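Local coordinates for carbohydrate oxidase (Microdochium nivale, PDB 3RJA), which oxidises the C1 hydroxyl of mono-, oligo- and polysaccharides to the lactone with FAD, passing the electrons to molecular oxygen to give hydrogen peroxide, at residues 22-27 / 88-93; 136-141 / 198-203. All coordinates share one frame; numbering follows the deposited sequence.

Contact 1: 22-27 / 88-93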
ATOM      1  N   TYR A  22      -5.278 -13.882  21.191  1.00 13.23           N
ATOM      2  CA  TYR A  22      -4.864 -12.539  21.612  1.00 13.63           C
ATOM      3  C   TYR A  22      -3.418 -12.264  21.177  1.00 14.00           C
ATOM      4  O   TYR A  22      -3.159 -11.258  20.517  1.00 12.21           O
ATOM      5  CB  TYR A  22      -5.034 -12.337  23.128  1.00 12.79           C
ATOM      6  CG  TYR A  22      -4.610 -10.963  23.606  1.00 12.89           C
ATOM      7  CD1 TYR A  22      -3.291 -10.699  23.949  1.00 12.73           C
ATOM      8  CD2 TYR A  22      -5.534  -9.933  23.715  1.00 12.44           C
ATOM      9  CE1 TYR A  22      -2.902  -9.430  24.391  1.00 12.77           C
ATOM     10  CE2 TYR A  22      -5.161  -8.677  24.129  1.00 13.14           C
ATOM     11  CZ  TYR A  22      -3.843  -8.426  24.467  1.00 14.04           C
ATOM     12  OH  TYR A  22      -3.489  -7.159  24.910  1.00 16.52           O
ATOM     13  N   GLU A  23      -2.499 -13.183  21.516  1.00 13.56           N
ATOM     14  CA  GLU A  23      -1.097 -13.049  21.141  1.00 14.54           C
ATOM     15  C   GLU A  23      -0.912 -12.862  19.629  1.00 14.51           C
ATOM     16  O   GLU A  23      -0.108 -12.043  19.216  1.00 13.88           O
ATOM     17  CB  GLU A  23      -0.233 -14.222  21.651  1.00 15.25           C
ATOM     18  CG  GLU A  23      -0.139 -14.317  23.205  1.00 19.00           C
ATOM     19  CD  GLU A  23       0.547 -13.129  23.868  0.50 18.71           C
ATOM     20  OE1 GLU A  23       1.682 -12.810  23.481  0.50 19.35           O
ATOM     21  OE2 GLU A  23      -0.047 -12.515  24.783  0.50 20.44           O
ATOM     22  N   ARG A  24      -1.634 -13.648  18.820  1.00 15.13           N
ATOM     23  CA  ARG A  24      -1.609 -13.502  17.378  1.00 14.29           C
ATOM     24  C   ARG A  24      -2.144 -12.118  16.932  1.00 13.56           C
ATOM     25  O   ARG A  24      -1.501 -11.428  16.152  1.00 12.37           O
ATOM     26  CB  ARG A  24      -2.436 -14.609  16.710  1.00 16.31           C
ATOM     27  CG  ARG A  24      -2.669 -14.370  15.208  1.00 17.93           C
ATOM     28  CD  ARG A  24      -3.476 -15.500  14.532  1.00 20.05           C
ATOM     29  NE  ARG A  24      -4.174 -14.970  13.364  1.00 23.31           N
ATOM     30  CZ  ARG A  24      -4.785 -15.710  12.434  1.00 27.14           C
ATOM     31  NH1 ARG A  24      -4.762 -17.039  12.526  1.00 25.91           N
ATOM     32  NH2 ARG A  24      -5.418 -15.120  11.408  1.00 21.19           N
ATOM     33  N   ASP A  25      -3.320 -11.742  17.419  1.00 12.11           N
ATOM     34  CA  ASP A  25      -4.000 -10.537  16.953  1.00 12.02           C
ATOM     35  C   ASP A  25      -3.294  -9.217  17.375  1.00 12.41           C
ATOM     36  O   ASP A  25      -3.380  -8.201  16.669  1.00 10.12           O
ATOM     37  CB  ASP A  25      -5.449 -10.516  17.447  1.00 11.04           C
ATOM     38  CG  ASP A  25      -6.373 -11.533  16.725  1.00 10.60           C
ATOM     39  OD1 ASP A  25      -6.040 -12.066  15.651  1.00 10.33           O
ATOM     40  OD2 ASP A  25      -7.482 -11.794  17.255  1.00 10.47           O
ATOM     41  N   VAL A  26      -2.607  -9.250  18.531  1.00 12.13           N
ATOM     42  CA  VAL A  26      -2.044  -8.054  19.129  1.00 11.25           C
ATOM     43  C   VAL A  26      -0.612  -7.793  18.598  1.00 11.85           C
ATOM     44  O   VAL A  26      -0.009  -6.740  18.878  1.00  9.94           O
ATOM     45  CB  VAL A  26      -2.009  -8.138  20.693  1.00 11.54           C
ATOM     46  CG1 VAL A  26      -0.761  -8.909  21.179  1.00 10.45           C
ATOM     47  CG2 VAL A  26      -1.989  -6.732  21.298  1.00 11.01           C
ATOM     48  N   GLU A  27      -0.080  -8.758  17.853  1.00 11.19           N
ATOM     49  CA  GLU A  27       1.286  -8.645  17.359  1.00 12.72           C
ATOM     50  C   GLU A  27       1.309  -7.788  16.078  1.00 11.53           C
ATOM     51  O   GLU A  27       0.642  -8.136  15.095  1.00 11.74           O
ATOM     52  CB  GLU A  27       1.859 -10.050  17.071  1.00 13.16           C
ATOM     53  CG  GLU A  27       3.337 -10.058  16.614  1.00 15.73           C
ATOM     54  CD  GLU A  27       3.857 -11.473  16.325  1.00 19.19           C
ATOM     55  OE1 GLU A  27       3.144 -12.267  15.664  1.00 18.28           O
ATOM     56  OE2 GLU A  27       4.987 -11.781  16.772  1.00 21.18           O
ATOM     57  N   LEU A  88     -10.089  -7.581  12.064  1.00 11.17           N
ATOM     58  CA  LEU A  88     -10.961  -7.990  10.952  1.00 11.47           C
ATOM     59  C   LEU A  88     -10.540  -9.282  10.254  1.00 11.49           C
ATOM     60  O   LEU A  88     -11.295  -9.826   9.435  1.00 12.27           O
ATOM     61  CB  LEU A  88     -11.071  -6.863   9.904  1.00 10.78           C
ATOM     62  CG  LEU A  88     -11.715  -5.543  10.336  1.00 10.57           C
ATOM     63  CD1 LEU A  88     -11.546  -4.428   9.257  1.00 10.05           C
ATOM     64  CD2 LEU A  88     -13.212  -5.724  10.689  1.00  9.20           C
ATOM     65  N   ASP A  89      -9.348  -9.771  10.579  1.00 11.25           N
ATOM     66  CA  ASP A  89      -8.693 -10.771   9.753  1.00 11.79           C
ATOM     67  C   ASP A  89      -9.299 -12.198   9.761  1.00 13.28           C
ATOM     68  O   ASP A  89      -8.754 -13.105   9.102  1.00 15.07           O
ATOM     69  CB  ASP A  89      -7.172 -10.770  10.011  1.00 11.19           C
ATOM     70  CG  ASP A  89      -6.750 -11.764  11.091  1.00 10.95           C
ATOM     71  OD1 ASP A  89      -7.511 -11.964  12.059  1.00 10.94           O
ATOM     72  OD2 ASP A  89      -5.632 -12.326  10.971  1.00 10.86           O
ATOM     73  N   ARG A  90     -10.405 -12.421  10.475  1.00 13.99           N
ATOM     74  CA  ARG A  90     -11.105 -13.712  10.386  0.50 14.98           C
ATOM     75  C   ARG A  90     -12.273 -13.584   9.404  1.00 14.62           C
ATOM     76  O   ARG A  90     -12.940 -14.566   9.100  1.00 14.98           O
ATOM     77  CB  ARG A  90     -11.620 -14.203  11.751  0.50 15.87           C
ATOM     78  CG  ARG A  90     -10.577 -14.352  12.856  0.50 17.58           C
ATOM     79  CD  ARG A  90      -9.369 -15.202  12.431  0.50 19.37           C
ATOM     80  NE  ARG A  90      -8.689 -15.757  13.597  0.50 20.82           N
ATOM     81  CZ  ARG A  90      -7.824 -15.077  14.343  0.50 22.11           C
ATOM     82  NH1 ARG A  90      -7.528 -13.817  14.040  0.50 22.34           N
ATOM     83  NH2 ARG A  90      -7.251 -15.651  15.391  0.50 24.03           N
ATOM     84  N   MET A  91     -12.522 -12.361   8.926  1.00 13.26           N
ATOM     85  CA  MET A  91     -13.564 -12.116   7.920  1.00 13.28           C
ATOM     86  C   MET A  91     -12.893 -12.086   6.535  1.00 13.91           C
ATOM     87  O   MET A  91     -12.433 -11.035   6.055  1.00 13.26           O
ATOM     88  CB  MET A  91     -14.313 -10.810   8.194  1.00 13.05           C
ATOM     89  CG  MET A  91     -15.008 -10.749   9.573  1.00 13.39           C
ATOM     90  SD  MET A  91     -15.524  -9.061   9.937  0.93 15.43           S
ATOM     91  CE  MET A  91     -16.930  -8.990   8.822  1.00 14.95           C
ATOM     92  N   ILE A  92     -12.838 -13.246   5.898  1.00 12.51           N
ATOM     93  CA  ILE A  92     -11.932 -13.440   4.783  1.00 14.27           C
ATOM     94  C   ILE A  92     -12.596 -13.827   3.467  1.00 13.81           C
ATOM     95  O   ILE A  92     -11.904 -14.066   2.487  1.00 13.97           O
ATOM     96  CB  ILE A  92     -10.864 -14.554   5.138  1.00 14.76           C
ATOM     97  CG1 ILE A  92     -11.548 -15.897   5.422  1.00 15.09           C
ATOM     98  CG2 ILE A  92      -9.980 -14.105   6.303  1.00 13.38           C
ATOM     99  CD1 ILE A  92     -10.555 -17.102   5.480  1.00 16.33           C
ATOM    100  N   ASP A  93     -13.919 -13.923   3.439  1.00 13.47           N
ATOM    101  CA  ASP A  93     -14.575 -14.518   2.267  1.00 14.53           C
ATOM    102  C   ASP A  93     -14.794 -13.563   1.110  1.00 13.69           C
ATOM    103  O   ASP A  93     -15.103 -12.385   1.315  1.00 11.87           O
ATOM    104  CB  ASP A  93     -15.943 -15.047   2.662  1.00 17.78           C
ATOM    105  CG  ASP A  93     -15.850 -16.187   3.666  1.00 19.72           C
ATOM    106  OD1 ASP A  93     -14.792 -16.843   3.748  1.00 21.26           O
ATOM    107  OD2 ASP A  93     -16.837 -16.409   4.375  1.00 24.57           O
TER
HETATM  108  O   HOH W   1      -4.379 -12.113  13.278  1.00  9.94           O
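The guanidinium groups of Arg24 and Arg90, the latter in one of its two conformers, lie flat on one another, their centres 3.6 Å apart and their planes 18° from parallel. Carboxylates meet both groups at the edge. On Arg24, NH2 points almost straight at Asp89 OD2, 2.8 Å away, and meets that oxygen from above the carboxylate plane. At the edge of Arg90, NH1 is shared: Asp25 OD1 takes it at 2.8 Å and Asp89 OD1 at 2.7 Å, both through their syn lone pairs, the second bond clearly more bent at 136°. Arg24 gets across because CG stands anti to the backbone N (chi1 169°) and the chain runs extended to NE. A water sits inside the network, accepting from Arg24 NE and donating to Asp25 OD1 and Asp89 OD2. The four side chains thus form a salt-bridge network between helix 20-25 and the type I turn 88-91 that follows strand 84-87. Further partners extend it: Asp21 pairs with Arg90 NH2, Arg111 with Asp89 OD2, and Ile311 O with Arg24 NH2. A leucine in place of Arg24 would probably leave Asp89 OD2 without one of its cationic mates and the face of Arg90 without its stacked partner. With a carboxylate at the edge of each and Asp21 close by, the like charges of the stacked arginines are probably largely offset.

Contact 2: 136-141 / 198-203. With FAD (flavin-adenine dinucleotide), chain B.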
ATOM      1  N   GLY A 136      -3.471  -6.894   4.031  1.00 10.75           N
ATOM      2  CA  GLY A 136      -4.920  -6.871   4.110  1.00 10.43           C
ATOM      3  C   GLY A 136      -5.528  -6.058   2.968  1.00 10.52           C
ATOM      4  O   GLY A 136      -4.982  -5.018   2.563  1.00  9.87           O
ATOM      5  N   ILE A 137      -6.647  -6.558   2.437  1.00  9.72           N
ATOM      6  CA  ILE A 137      -7.439  -5.846   1.451  1.00  9.65           C
ATOM      7  C   ILE A 137      -7.814  -4.406   1.897  1.00 10.54           C
ATOM      8  O   ILE A 137      -7.760  -3.479   1.075  1.00 10.33           O
ATOM      9  CB  ILE A 137      -8.711  -6.651   1.061  1.00  9.40           C
ATOM     10  CG1 ILE A 137      -9.373  -6.053  -0.181  1.00 10.06           C
ATOM     11  CG2 ILE A 137      -9.714  -6.794   2.215  1.00  8.62           C
ATOM     12  CD1 ILE A 137     -10.680  -6.757  -0.562  1.00 10.39           C
ATOM     13  N   SER A 138      -8.170  -4.213   3.179  1.00  9.27           N
ATOM     14  CA  SER A 138      -8.760  -2.914   3.553  1.00  9.60           C
ATOM     15  C   SER A 138      -7.756  -1.780   3.609  1.00  8.93           C
ATOM     16  O   SER A 138      -7.984  -0.773   2.987  1.00  8.38           O
ATOM     17  CB  SER A 138      -9.609  -2.970   4.827  1.00  8.93           C
ATOM     18  OG  SER A 138     -10.661  -3.893   4.662  1.00  9.21           O
ATOM     19  N   GLY A 139      -6.657  -1.930   4.355  1.00  8.98           N
ATOM     20  CA  GLY A 139      -5.618  -0.885   4.343  1.00  8.80           C
ATOM     21  C   GLY A 139      -5.062  -0.605   2.958  1.00  8.78           C
ATOM     22  O   GLY A 139      -4.809   0.547   2.589  1.00 10.13           O
ATOM     23  N   HIS A 140      -4.878  -1.665   2.185  1.00  8.78           N
ATOM     24  CA  HIS A 140      -4.268  -1.592   0.855  1.00  9.07           C
ATOM     25  C   HIS A 140      -5.158  -0.820  -0.120  1.00  9.34           C
ATOM     26  O   HIS A 140      -4.724   0.188  -0.700  1.00  9.12           O
ATOM     27  CB  HIS A 140      -4.013  -3.006   0.325  1.00  8.43           C
ATOM     28  CG  HIS A 140      -3.165  -3.078  -0.918  1.00  8.02           C
ATOM     29  ND1 HIS A 140      -1.810  -2.813  -0.911  1.00  7.68           N
ATOM     30  CD2 HIS A 140      -3.469  -3.471  -2.184  1.00  7.38           C
ATOM     31  CE1 HIS A 140      -1.317  -3.026  -2.125  1.00  8.14           C
ATOM     32  NE2 HIS A 140      -2.311  -3.402  -2.920  1.00  7.92           N
ATOM     33  N   PHE A 141      -6.393  -1.292  -0.283  1.00  9.51           N
ATOM     34  CA  PHE A 141      -7.316  -0.688  -1.248  1.00 10.12           C
ATOM     35  C   PHE A 141      -7.760   0.724  -0.824  1.00 10.48           C
ATOM     36  O   PHE A 141      -8.020   1.569  -1.668  1.00 11.66           O
ATOM     37  CB  PHE A 141      -8.550  -1.589  -1.452  1.00 10.35           C
ATOM     38  CG  PHE A 141      -8.313  -2.806  -2.339  1.00 10.10           C
ATOM     39  CD1 PHE A 141      -7.368  -3.797  -2.000  1.00  9.68           C
ATOM     40  CD2 PHE A 141      -9.067  -2.969  -3.507  1.00 10.56           C
ATOM     41  CE1 PHE A 141      -7.188  -4.917  -2.818  1.00 10.00           C
ATOM     42  CE2 PHE A 141      -8.894  -4.077  -4.340  1.00  9.83           C
ATOM     43  CZ  PHE A 141      -7.956  -5.072  -3.980  1.00 10.01           C
ATOM     44  N   ALA A 198     -16.902  -2.505   5.559  1.00  9.20           N
ATOM     45  CA  ALA A 198     -17.401  -3.835   5.969  1.00  9.68           C
ATOM     46  C   ALA A 198     -17.536  -4.782   4.769  1.00 10.34           C
ATOM     47  O   ALA A 198     -17.507  -6.006   4.938  1.00 10.44           O
ATOM     48  CB  ALA A 198     -18.778  -3.698   6.681  1.00  9.22           C
ATOM     49  N   VAL A 199     -17.709  -4.214   3.572  1.00 10.33           N
ATOM     50  CA  VAL A 199     -17.703  -5.008   2.326  1.00  9.87           C
ATOM     51  C   VAL A 199     -17.048  -4.163   1.235  1.00  9.88           C
ATOM     52  O   VAL A 199     -17.399  -2.973   1.063  1.00  9.30           O
ATOM     53  CB  VAL A 199     -19.142  -5.395   1.846  1.00 10.07           C
ATOM     54  CG1 VAL A 199     -19.109  -6.259   0.569  1.00  9.68           C
ATOM     55  CG2 VAL A 199     -19.940  -6.115   2.951  1.00 10.95           C
ATOM     56  N   TRP A 200     -16.105  -4.758   0.505  1.00 10.30           N
ATOM     57  CA  TRP A 200     -15.570  -4.129  -0.731  1.00 10.85           C
ATOM     58  C   TRP A 200     -16.284  -4.689  -1.952  1.00 11.29           C
ATOM     59  O   TRP A 200     -16.411  -5.907  -2.086  1.00 11.33           O
ATOM     60  CB  TRP A 200     -14.067  -4.382  -0.883  1.00 10.02           C
ATOM     61  CG  TRP A 200     -13.260  -3.761   0.211  1.00 10.32           C
ATOM     62  CD1 TRP A 200     -12.901  -4.329   1.415  1.00  9.94           C
ATOM     63  CD2 TRP A 200     -12.744  -2.424   0.222  1.00 10.04           C
ATOM     64  NE1 TRP A 200     -12.196  -3.407   2.169  1.00  9.61           N
ATOM     65  CE2 TRP A 200     -12.073  -2.241   1.452  1.00  9.68           C
ATOM     66  CE3 TRP A 200     -12.777  -1.366  -0.702  1.00  9.58           C
ATOM     67  CZ2 TRP A 200     -11.449  -1.015   1.798  1.00  9.59           C
ATOM     68  CZ3 TRP A 200     -12.154  -0.169  -0.370  1.00  9.07           C
ATOM     69  CH2 TRP A 200     -11.496   0.001   0.869  1.00  8.98           C
ATOM     70  N   LYS A 201     -16.713  -3.818  -2.859  1.00 11.95           N
ATOM     71  CA  LYS A 201     -17.322  -4.299  -4.119  1.00 12.69           C
ATOM     72  C   LYS A 201     -16.376  -3.989  -5.260  1.00 11.39           C
ATOM     73  O   LYS A 201     -16.054  -2.835  -5.530  1.00  9.60           O
ATOM     74  CB  LYS A 201     -18.740  -3.739  -4.302  1.00 13.76           C
ATOM     75  CG  LYS A 201     -19.590  -3.898  -3.029  1.00 16.11           C
ATOM     76  CD  LYS A 201     -20.938  -3.255  -3.165  1.00 22.57           C
ATOM     77  CE  LYS A 201     -21.729  -3.261  -1.845  1.00 26.65           C
ATOM     78  NZ  LYS A 201     -22.812  -2.178  -1.914  1.00 28.17           N
ATOM     79  N   LEU A 202     -15.898  -5.042  -5.911  1.00 11.71           N
ATOM     80  CA  LEU A 202     -14.689  -4.910  -6.746  1.00 13.59           C
ATOM     81  C   LEU A 202     -14.889  -5.429  -8.151  1.00 14.39           C
ATOM     82  O   LEU A 202     -15.296  -6.590  -8.312  1.00 16.42           O
ATOM     83  CB  LEU A 202     -13.523  -5.696  -6.113  1.00 12.79           C
ATOM     84  CG  LEU A 202     -13.121  -5.359  -4.666  1.00 13.41           C
ATOM     85  CD1 LEU A 202     -11.931  -6.253  -4.185  1.00 11.92           C
ATOM     86  CD2 LEU A 202     -12.770  -3.871  -4.521  1.00 12.07           C
ATOM     87  N   ALA A 203     -14.575  -4.603  -9.152  1.00 12.91           N
ATOM     88  CA  ALA A 203     -14.556  -5.044 -10.554  1.00 14.16           C
ATOM     89  C   ALA A 203     -13.340  -5.939 -10.738  1.00 15.04           C
ATOM     90  O   ALA A 203     -12.270  -5.625 -10.211  1.00 17.73           O
ATOM     91  CB  ALA A 203     -14.450  -3.826 -11.528  1.00 11.59           C
TER
HETATM   92  PA  FAD B 501      -3.663  -2.383   8.544  1.00  9.18           P
HETATM   93  O1A FAD B 501      -4.598  -3.432   9.085  1.00  9.44           O
HETATM   94  O2A FAD B 501      -2.460  -2.099   9.406  1.00  8.50           O
HETATM   95  O5B FAD B 501      -4.481  -1.020   8.330  1.00  9.51           O
HETATM   96  C5B FAD B 501      -3.896   0.044   7.587  1.00  8.98           C
HETATM   97  C4B FAD B 501      -4.771   1.298   7.754  1.00  9.00           C
HETATM   98  O4B FAD B 501      -6.056   1.066   7.177  1.00  8.24           O
HETATM   99  C3B FAD B 501      -5.014   1.666   9.217  1.00  9.12           C
HETATM  100  O3B FAD B 501      -5.232   3.076   9.304  1.00 11.12           O
HETATM  101  C2B FAD B 501      -6.336   0.956   9.492  1.00  9.41           C
HETATM  102  O2B FAD B 501      -7.090   1.438  10.578  1.00  8.87           O
HETATM  103  C1B FAD B 501      -7.047   1.173   8.163  1.00  9.05           C
HETATM  104  N9A FAD B 501      -8.045   0.129   7.948  1.00  9.38           N
HETATM  105  C8A FAD B 501      -7.891  -1.247   8.079  1.00  9.97           C
HETATM  106  N7A FAD B 501      -9.090  -1.814   7.778  1.00 10.42           N
HETATM  107  C5A FAD B 501      -9.961  -0.848   7.446  1.00  9.47           C
HETATM  108  C6A FAD B 501     -11.306  -0.892   7.065  1.00 10.31           C
HETATM  109  N6A FAD B 501     -11.958  -2.071   6.955  1.00  9.02           N
HETATM  110  N1A FAD B 501     -11.935   0.305   6.770  1.00  9.14           N
HETATM  111  C2A FAD B 501     -11.262   1.516   6.895  1.00  9.90           C
HETATM  112  N3A FAD B 501      -9.946   1.567   7.309  1.00  9.60           N
HETATM  113  C4A FAD B 501      -9.314   0.386   7.564  1.00  9.58           C
HETATM  114  N1  FAD B 501       1.851  -1.427  -0.768  1.00 15.10           N
HETATM  115  C2  FAD B 501       1.643  -1.276  -2.143  1.00 16.31           C
HETATM  116  O2  FAD B 501       0.985  -0.334  -2.601  1.00 12.78           O
HETATM  117  N3  FAD B 501       2.155  -2.267  -2.976  1.00 16.29           N
HETATM  118  C4  FAD B 501       2.750  -3.439  -2.550  1.00 16.18           C
HETATM  119  O4  FAD B 501       3.077  -4.333  -3.363  1.00 16.32           O
HETATM  120  C4X FAD B 501       2.999  -3.530  -1.078  1.00 14.93           C
HETATM  121  N5  FAD B 501       3.581  -4.603  -0.569  1.00 15.77           N
HETATM  122  C5X FAD B 501       3.730  -4.768   0.788  1.00 13.64           C
HETATM  123  C6  FAD B 501       4.272  -5.967   1.320  1.00 13.59           C
HETATM  124  C7  FAD B 501       4.300  -6.197   2.682  1.00 11.50           C
HETATM  125  C7M FAD B 501       4.906  -7.497   3.251  1.00 11.85           C
HETATM  126  C8  FAD B 501       3.661  -5.274   3.544  1.00 11.94           C
HETATM  127  C8M FAD B 501       3.642  -5.493   5.044  1.00 10.63           C
HETATM  128  C9  FAD B 501       3.187  -4.068   3.049  1.00 12.62           C
HETATM  129  C9A FAD B 501       3.187  -3.800   1.666  1.00 13.63           C
HETATM  130  N10 FAD B 501       2.582  -2.644   1.117  1.00 14.02           N
HETATM  131  C10 FAD B 501       2.552  -2.439  -0.254  1.00 14.89           C
HETATM  132  C1' FAD B 501       2.020  -1.605   2.041  1.00 13.44           C
HETATM  133  C2' FAD B 501       0.523  -1.807   2.225  1.00 12.43           C
HETATM  134  O2' FAD B 501      -0.156  -1.380   1.051  1.00 13.88           O
HETATM  135  C3' FAD B 501       0.028  -0.970   3.384  1.00 11.71           C
HETATM  136  O3' FAD B 501       0.792  -1.239   4.539  1.00 11.43           O
HETATM  137  C4' FAD B 501      -1.465  -1.252   3.625  1.00 11.75           C
HETATM  138  O4' FAD B 501      -2.048  -0.137   4.226  1.00 10.13           O
HETATM  139  C5' FAD B 501      -1.675  -2.511   4.469  1.00 10.36           C
HETATM  140  O5' FAD B 501      -3.047  -2.740   4.638  1.00 11.29           O
HETATM  141  P   FAD B 501      -3.535  -3.652   5.890  1.00 10.43           P
HETATM  142  O1P FAD B 501      -5.019  -3.861   5.836  1.00 10.64           O
HETATM  143  O2P FAD B 501      -2.741  -4.959   5.908  1.00  9.59           O
HETATM  144  O3P FAD B 501      -3.046  -2.721   7.097  1.00  9.17           O
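Trp200 lays its six-membered ring under Phe141 CB, which sits 4.1 Å from the ring centroid and 14° off the normal, a CH-pi contact over the face. This is helix 137-142 packed on strand 196-206 in the FAD-binding domain, of the PCMH-type fold; the short segments cross at 56°, with axes 10.4 Å apart. At the edge of the indole, NE1 donates to Ser138 OG at 3.0 Å, nearly in the ring plane, which helps to fix how the tryptophan is turned. The serine hydroxyl is also hydrogen-bonded to the carbonyl oxygen of Pro108, so this buried group has partners in two parts of the fold. Further along the strand, Ile137 and Leu202 reach tip to tip through their CD1 methyls. Ile137 gets there because chi1 of -168° turns CG1 away from the backbone N, and its CD1 also slides past the five-membered part of Trp200 to meet CD1 of that ring. Leu202 CD1 comes 3.7 Å from Phe141 CE2, closing an apolar layer to which Val106 and Val160 of the adjoining strands add. The same helix also serves the cofactor: Ser138 CB lies 3.2 Å from N7A of the FAD adenine. The N-terminal turn gives Gly136 N to FAD O2P and Gly139 N to FAD O1P, and the helix dipole probably favours the phosphate there. On this backbone a CB on Gly136 would come too close to O1P, and one on Gly139 to O5', so neither position is likely to tolerate a side chain. Next to Gly139, His140 is held by NE2 accepting from Gly130 N, while its ND1 is hydrogen-bonded to the ribityl hydroxyl O2' of FAD at 2.9 Å.

In the fold
Both contacts belong to the FAD-binding part of the enzyme, with centres 16 Å apart and nearest atoms about 5 Å apart, so they do not touch. The centre of contact 1 is about 19 Å from the centre of the chain, that of the fully buried contact 2 about 12 Å. The cofactor relates them: Leu88 in contact 1 touches FAD, while the helix of contact 2 binds its phosphate and ribityl chain and, through His140, reaches the flavin ring. Neither contact lines the substrate-analogue pocket beside the flavin; the side chain of Phe141 is about 13 Å from a bound analogue. The side chain of Asp25 is about 6 Å from another copy, in a pocket that includes Tyr22.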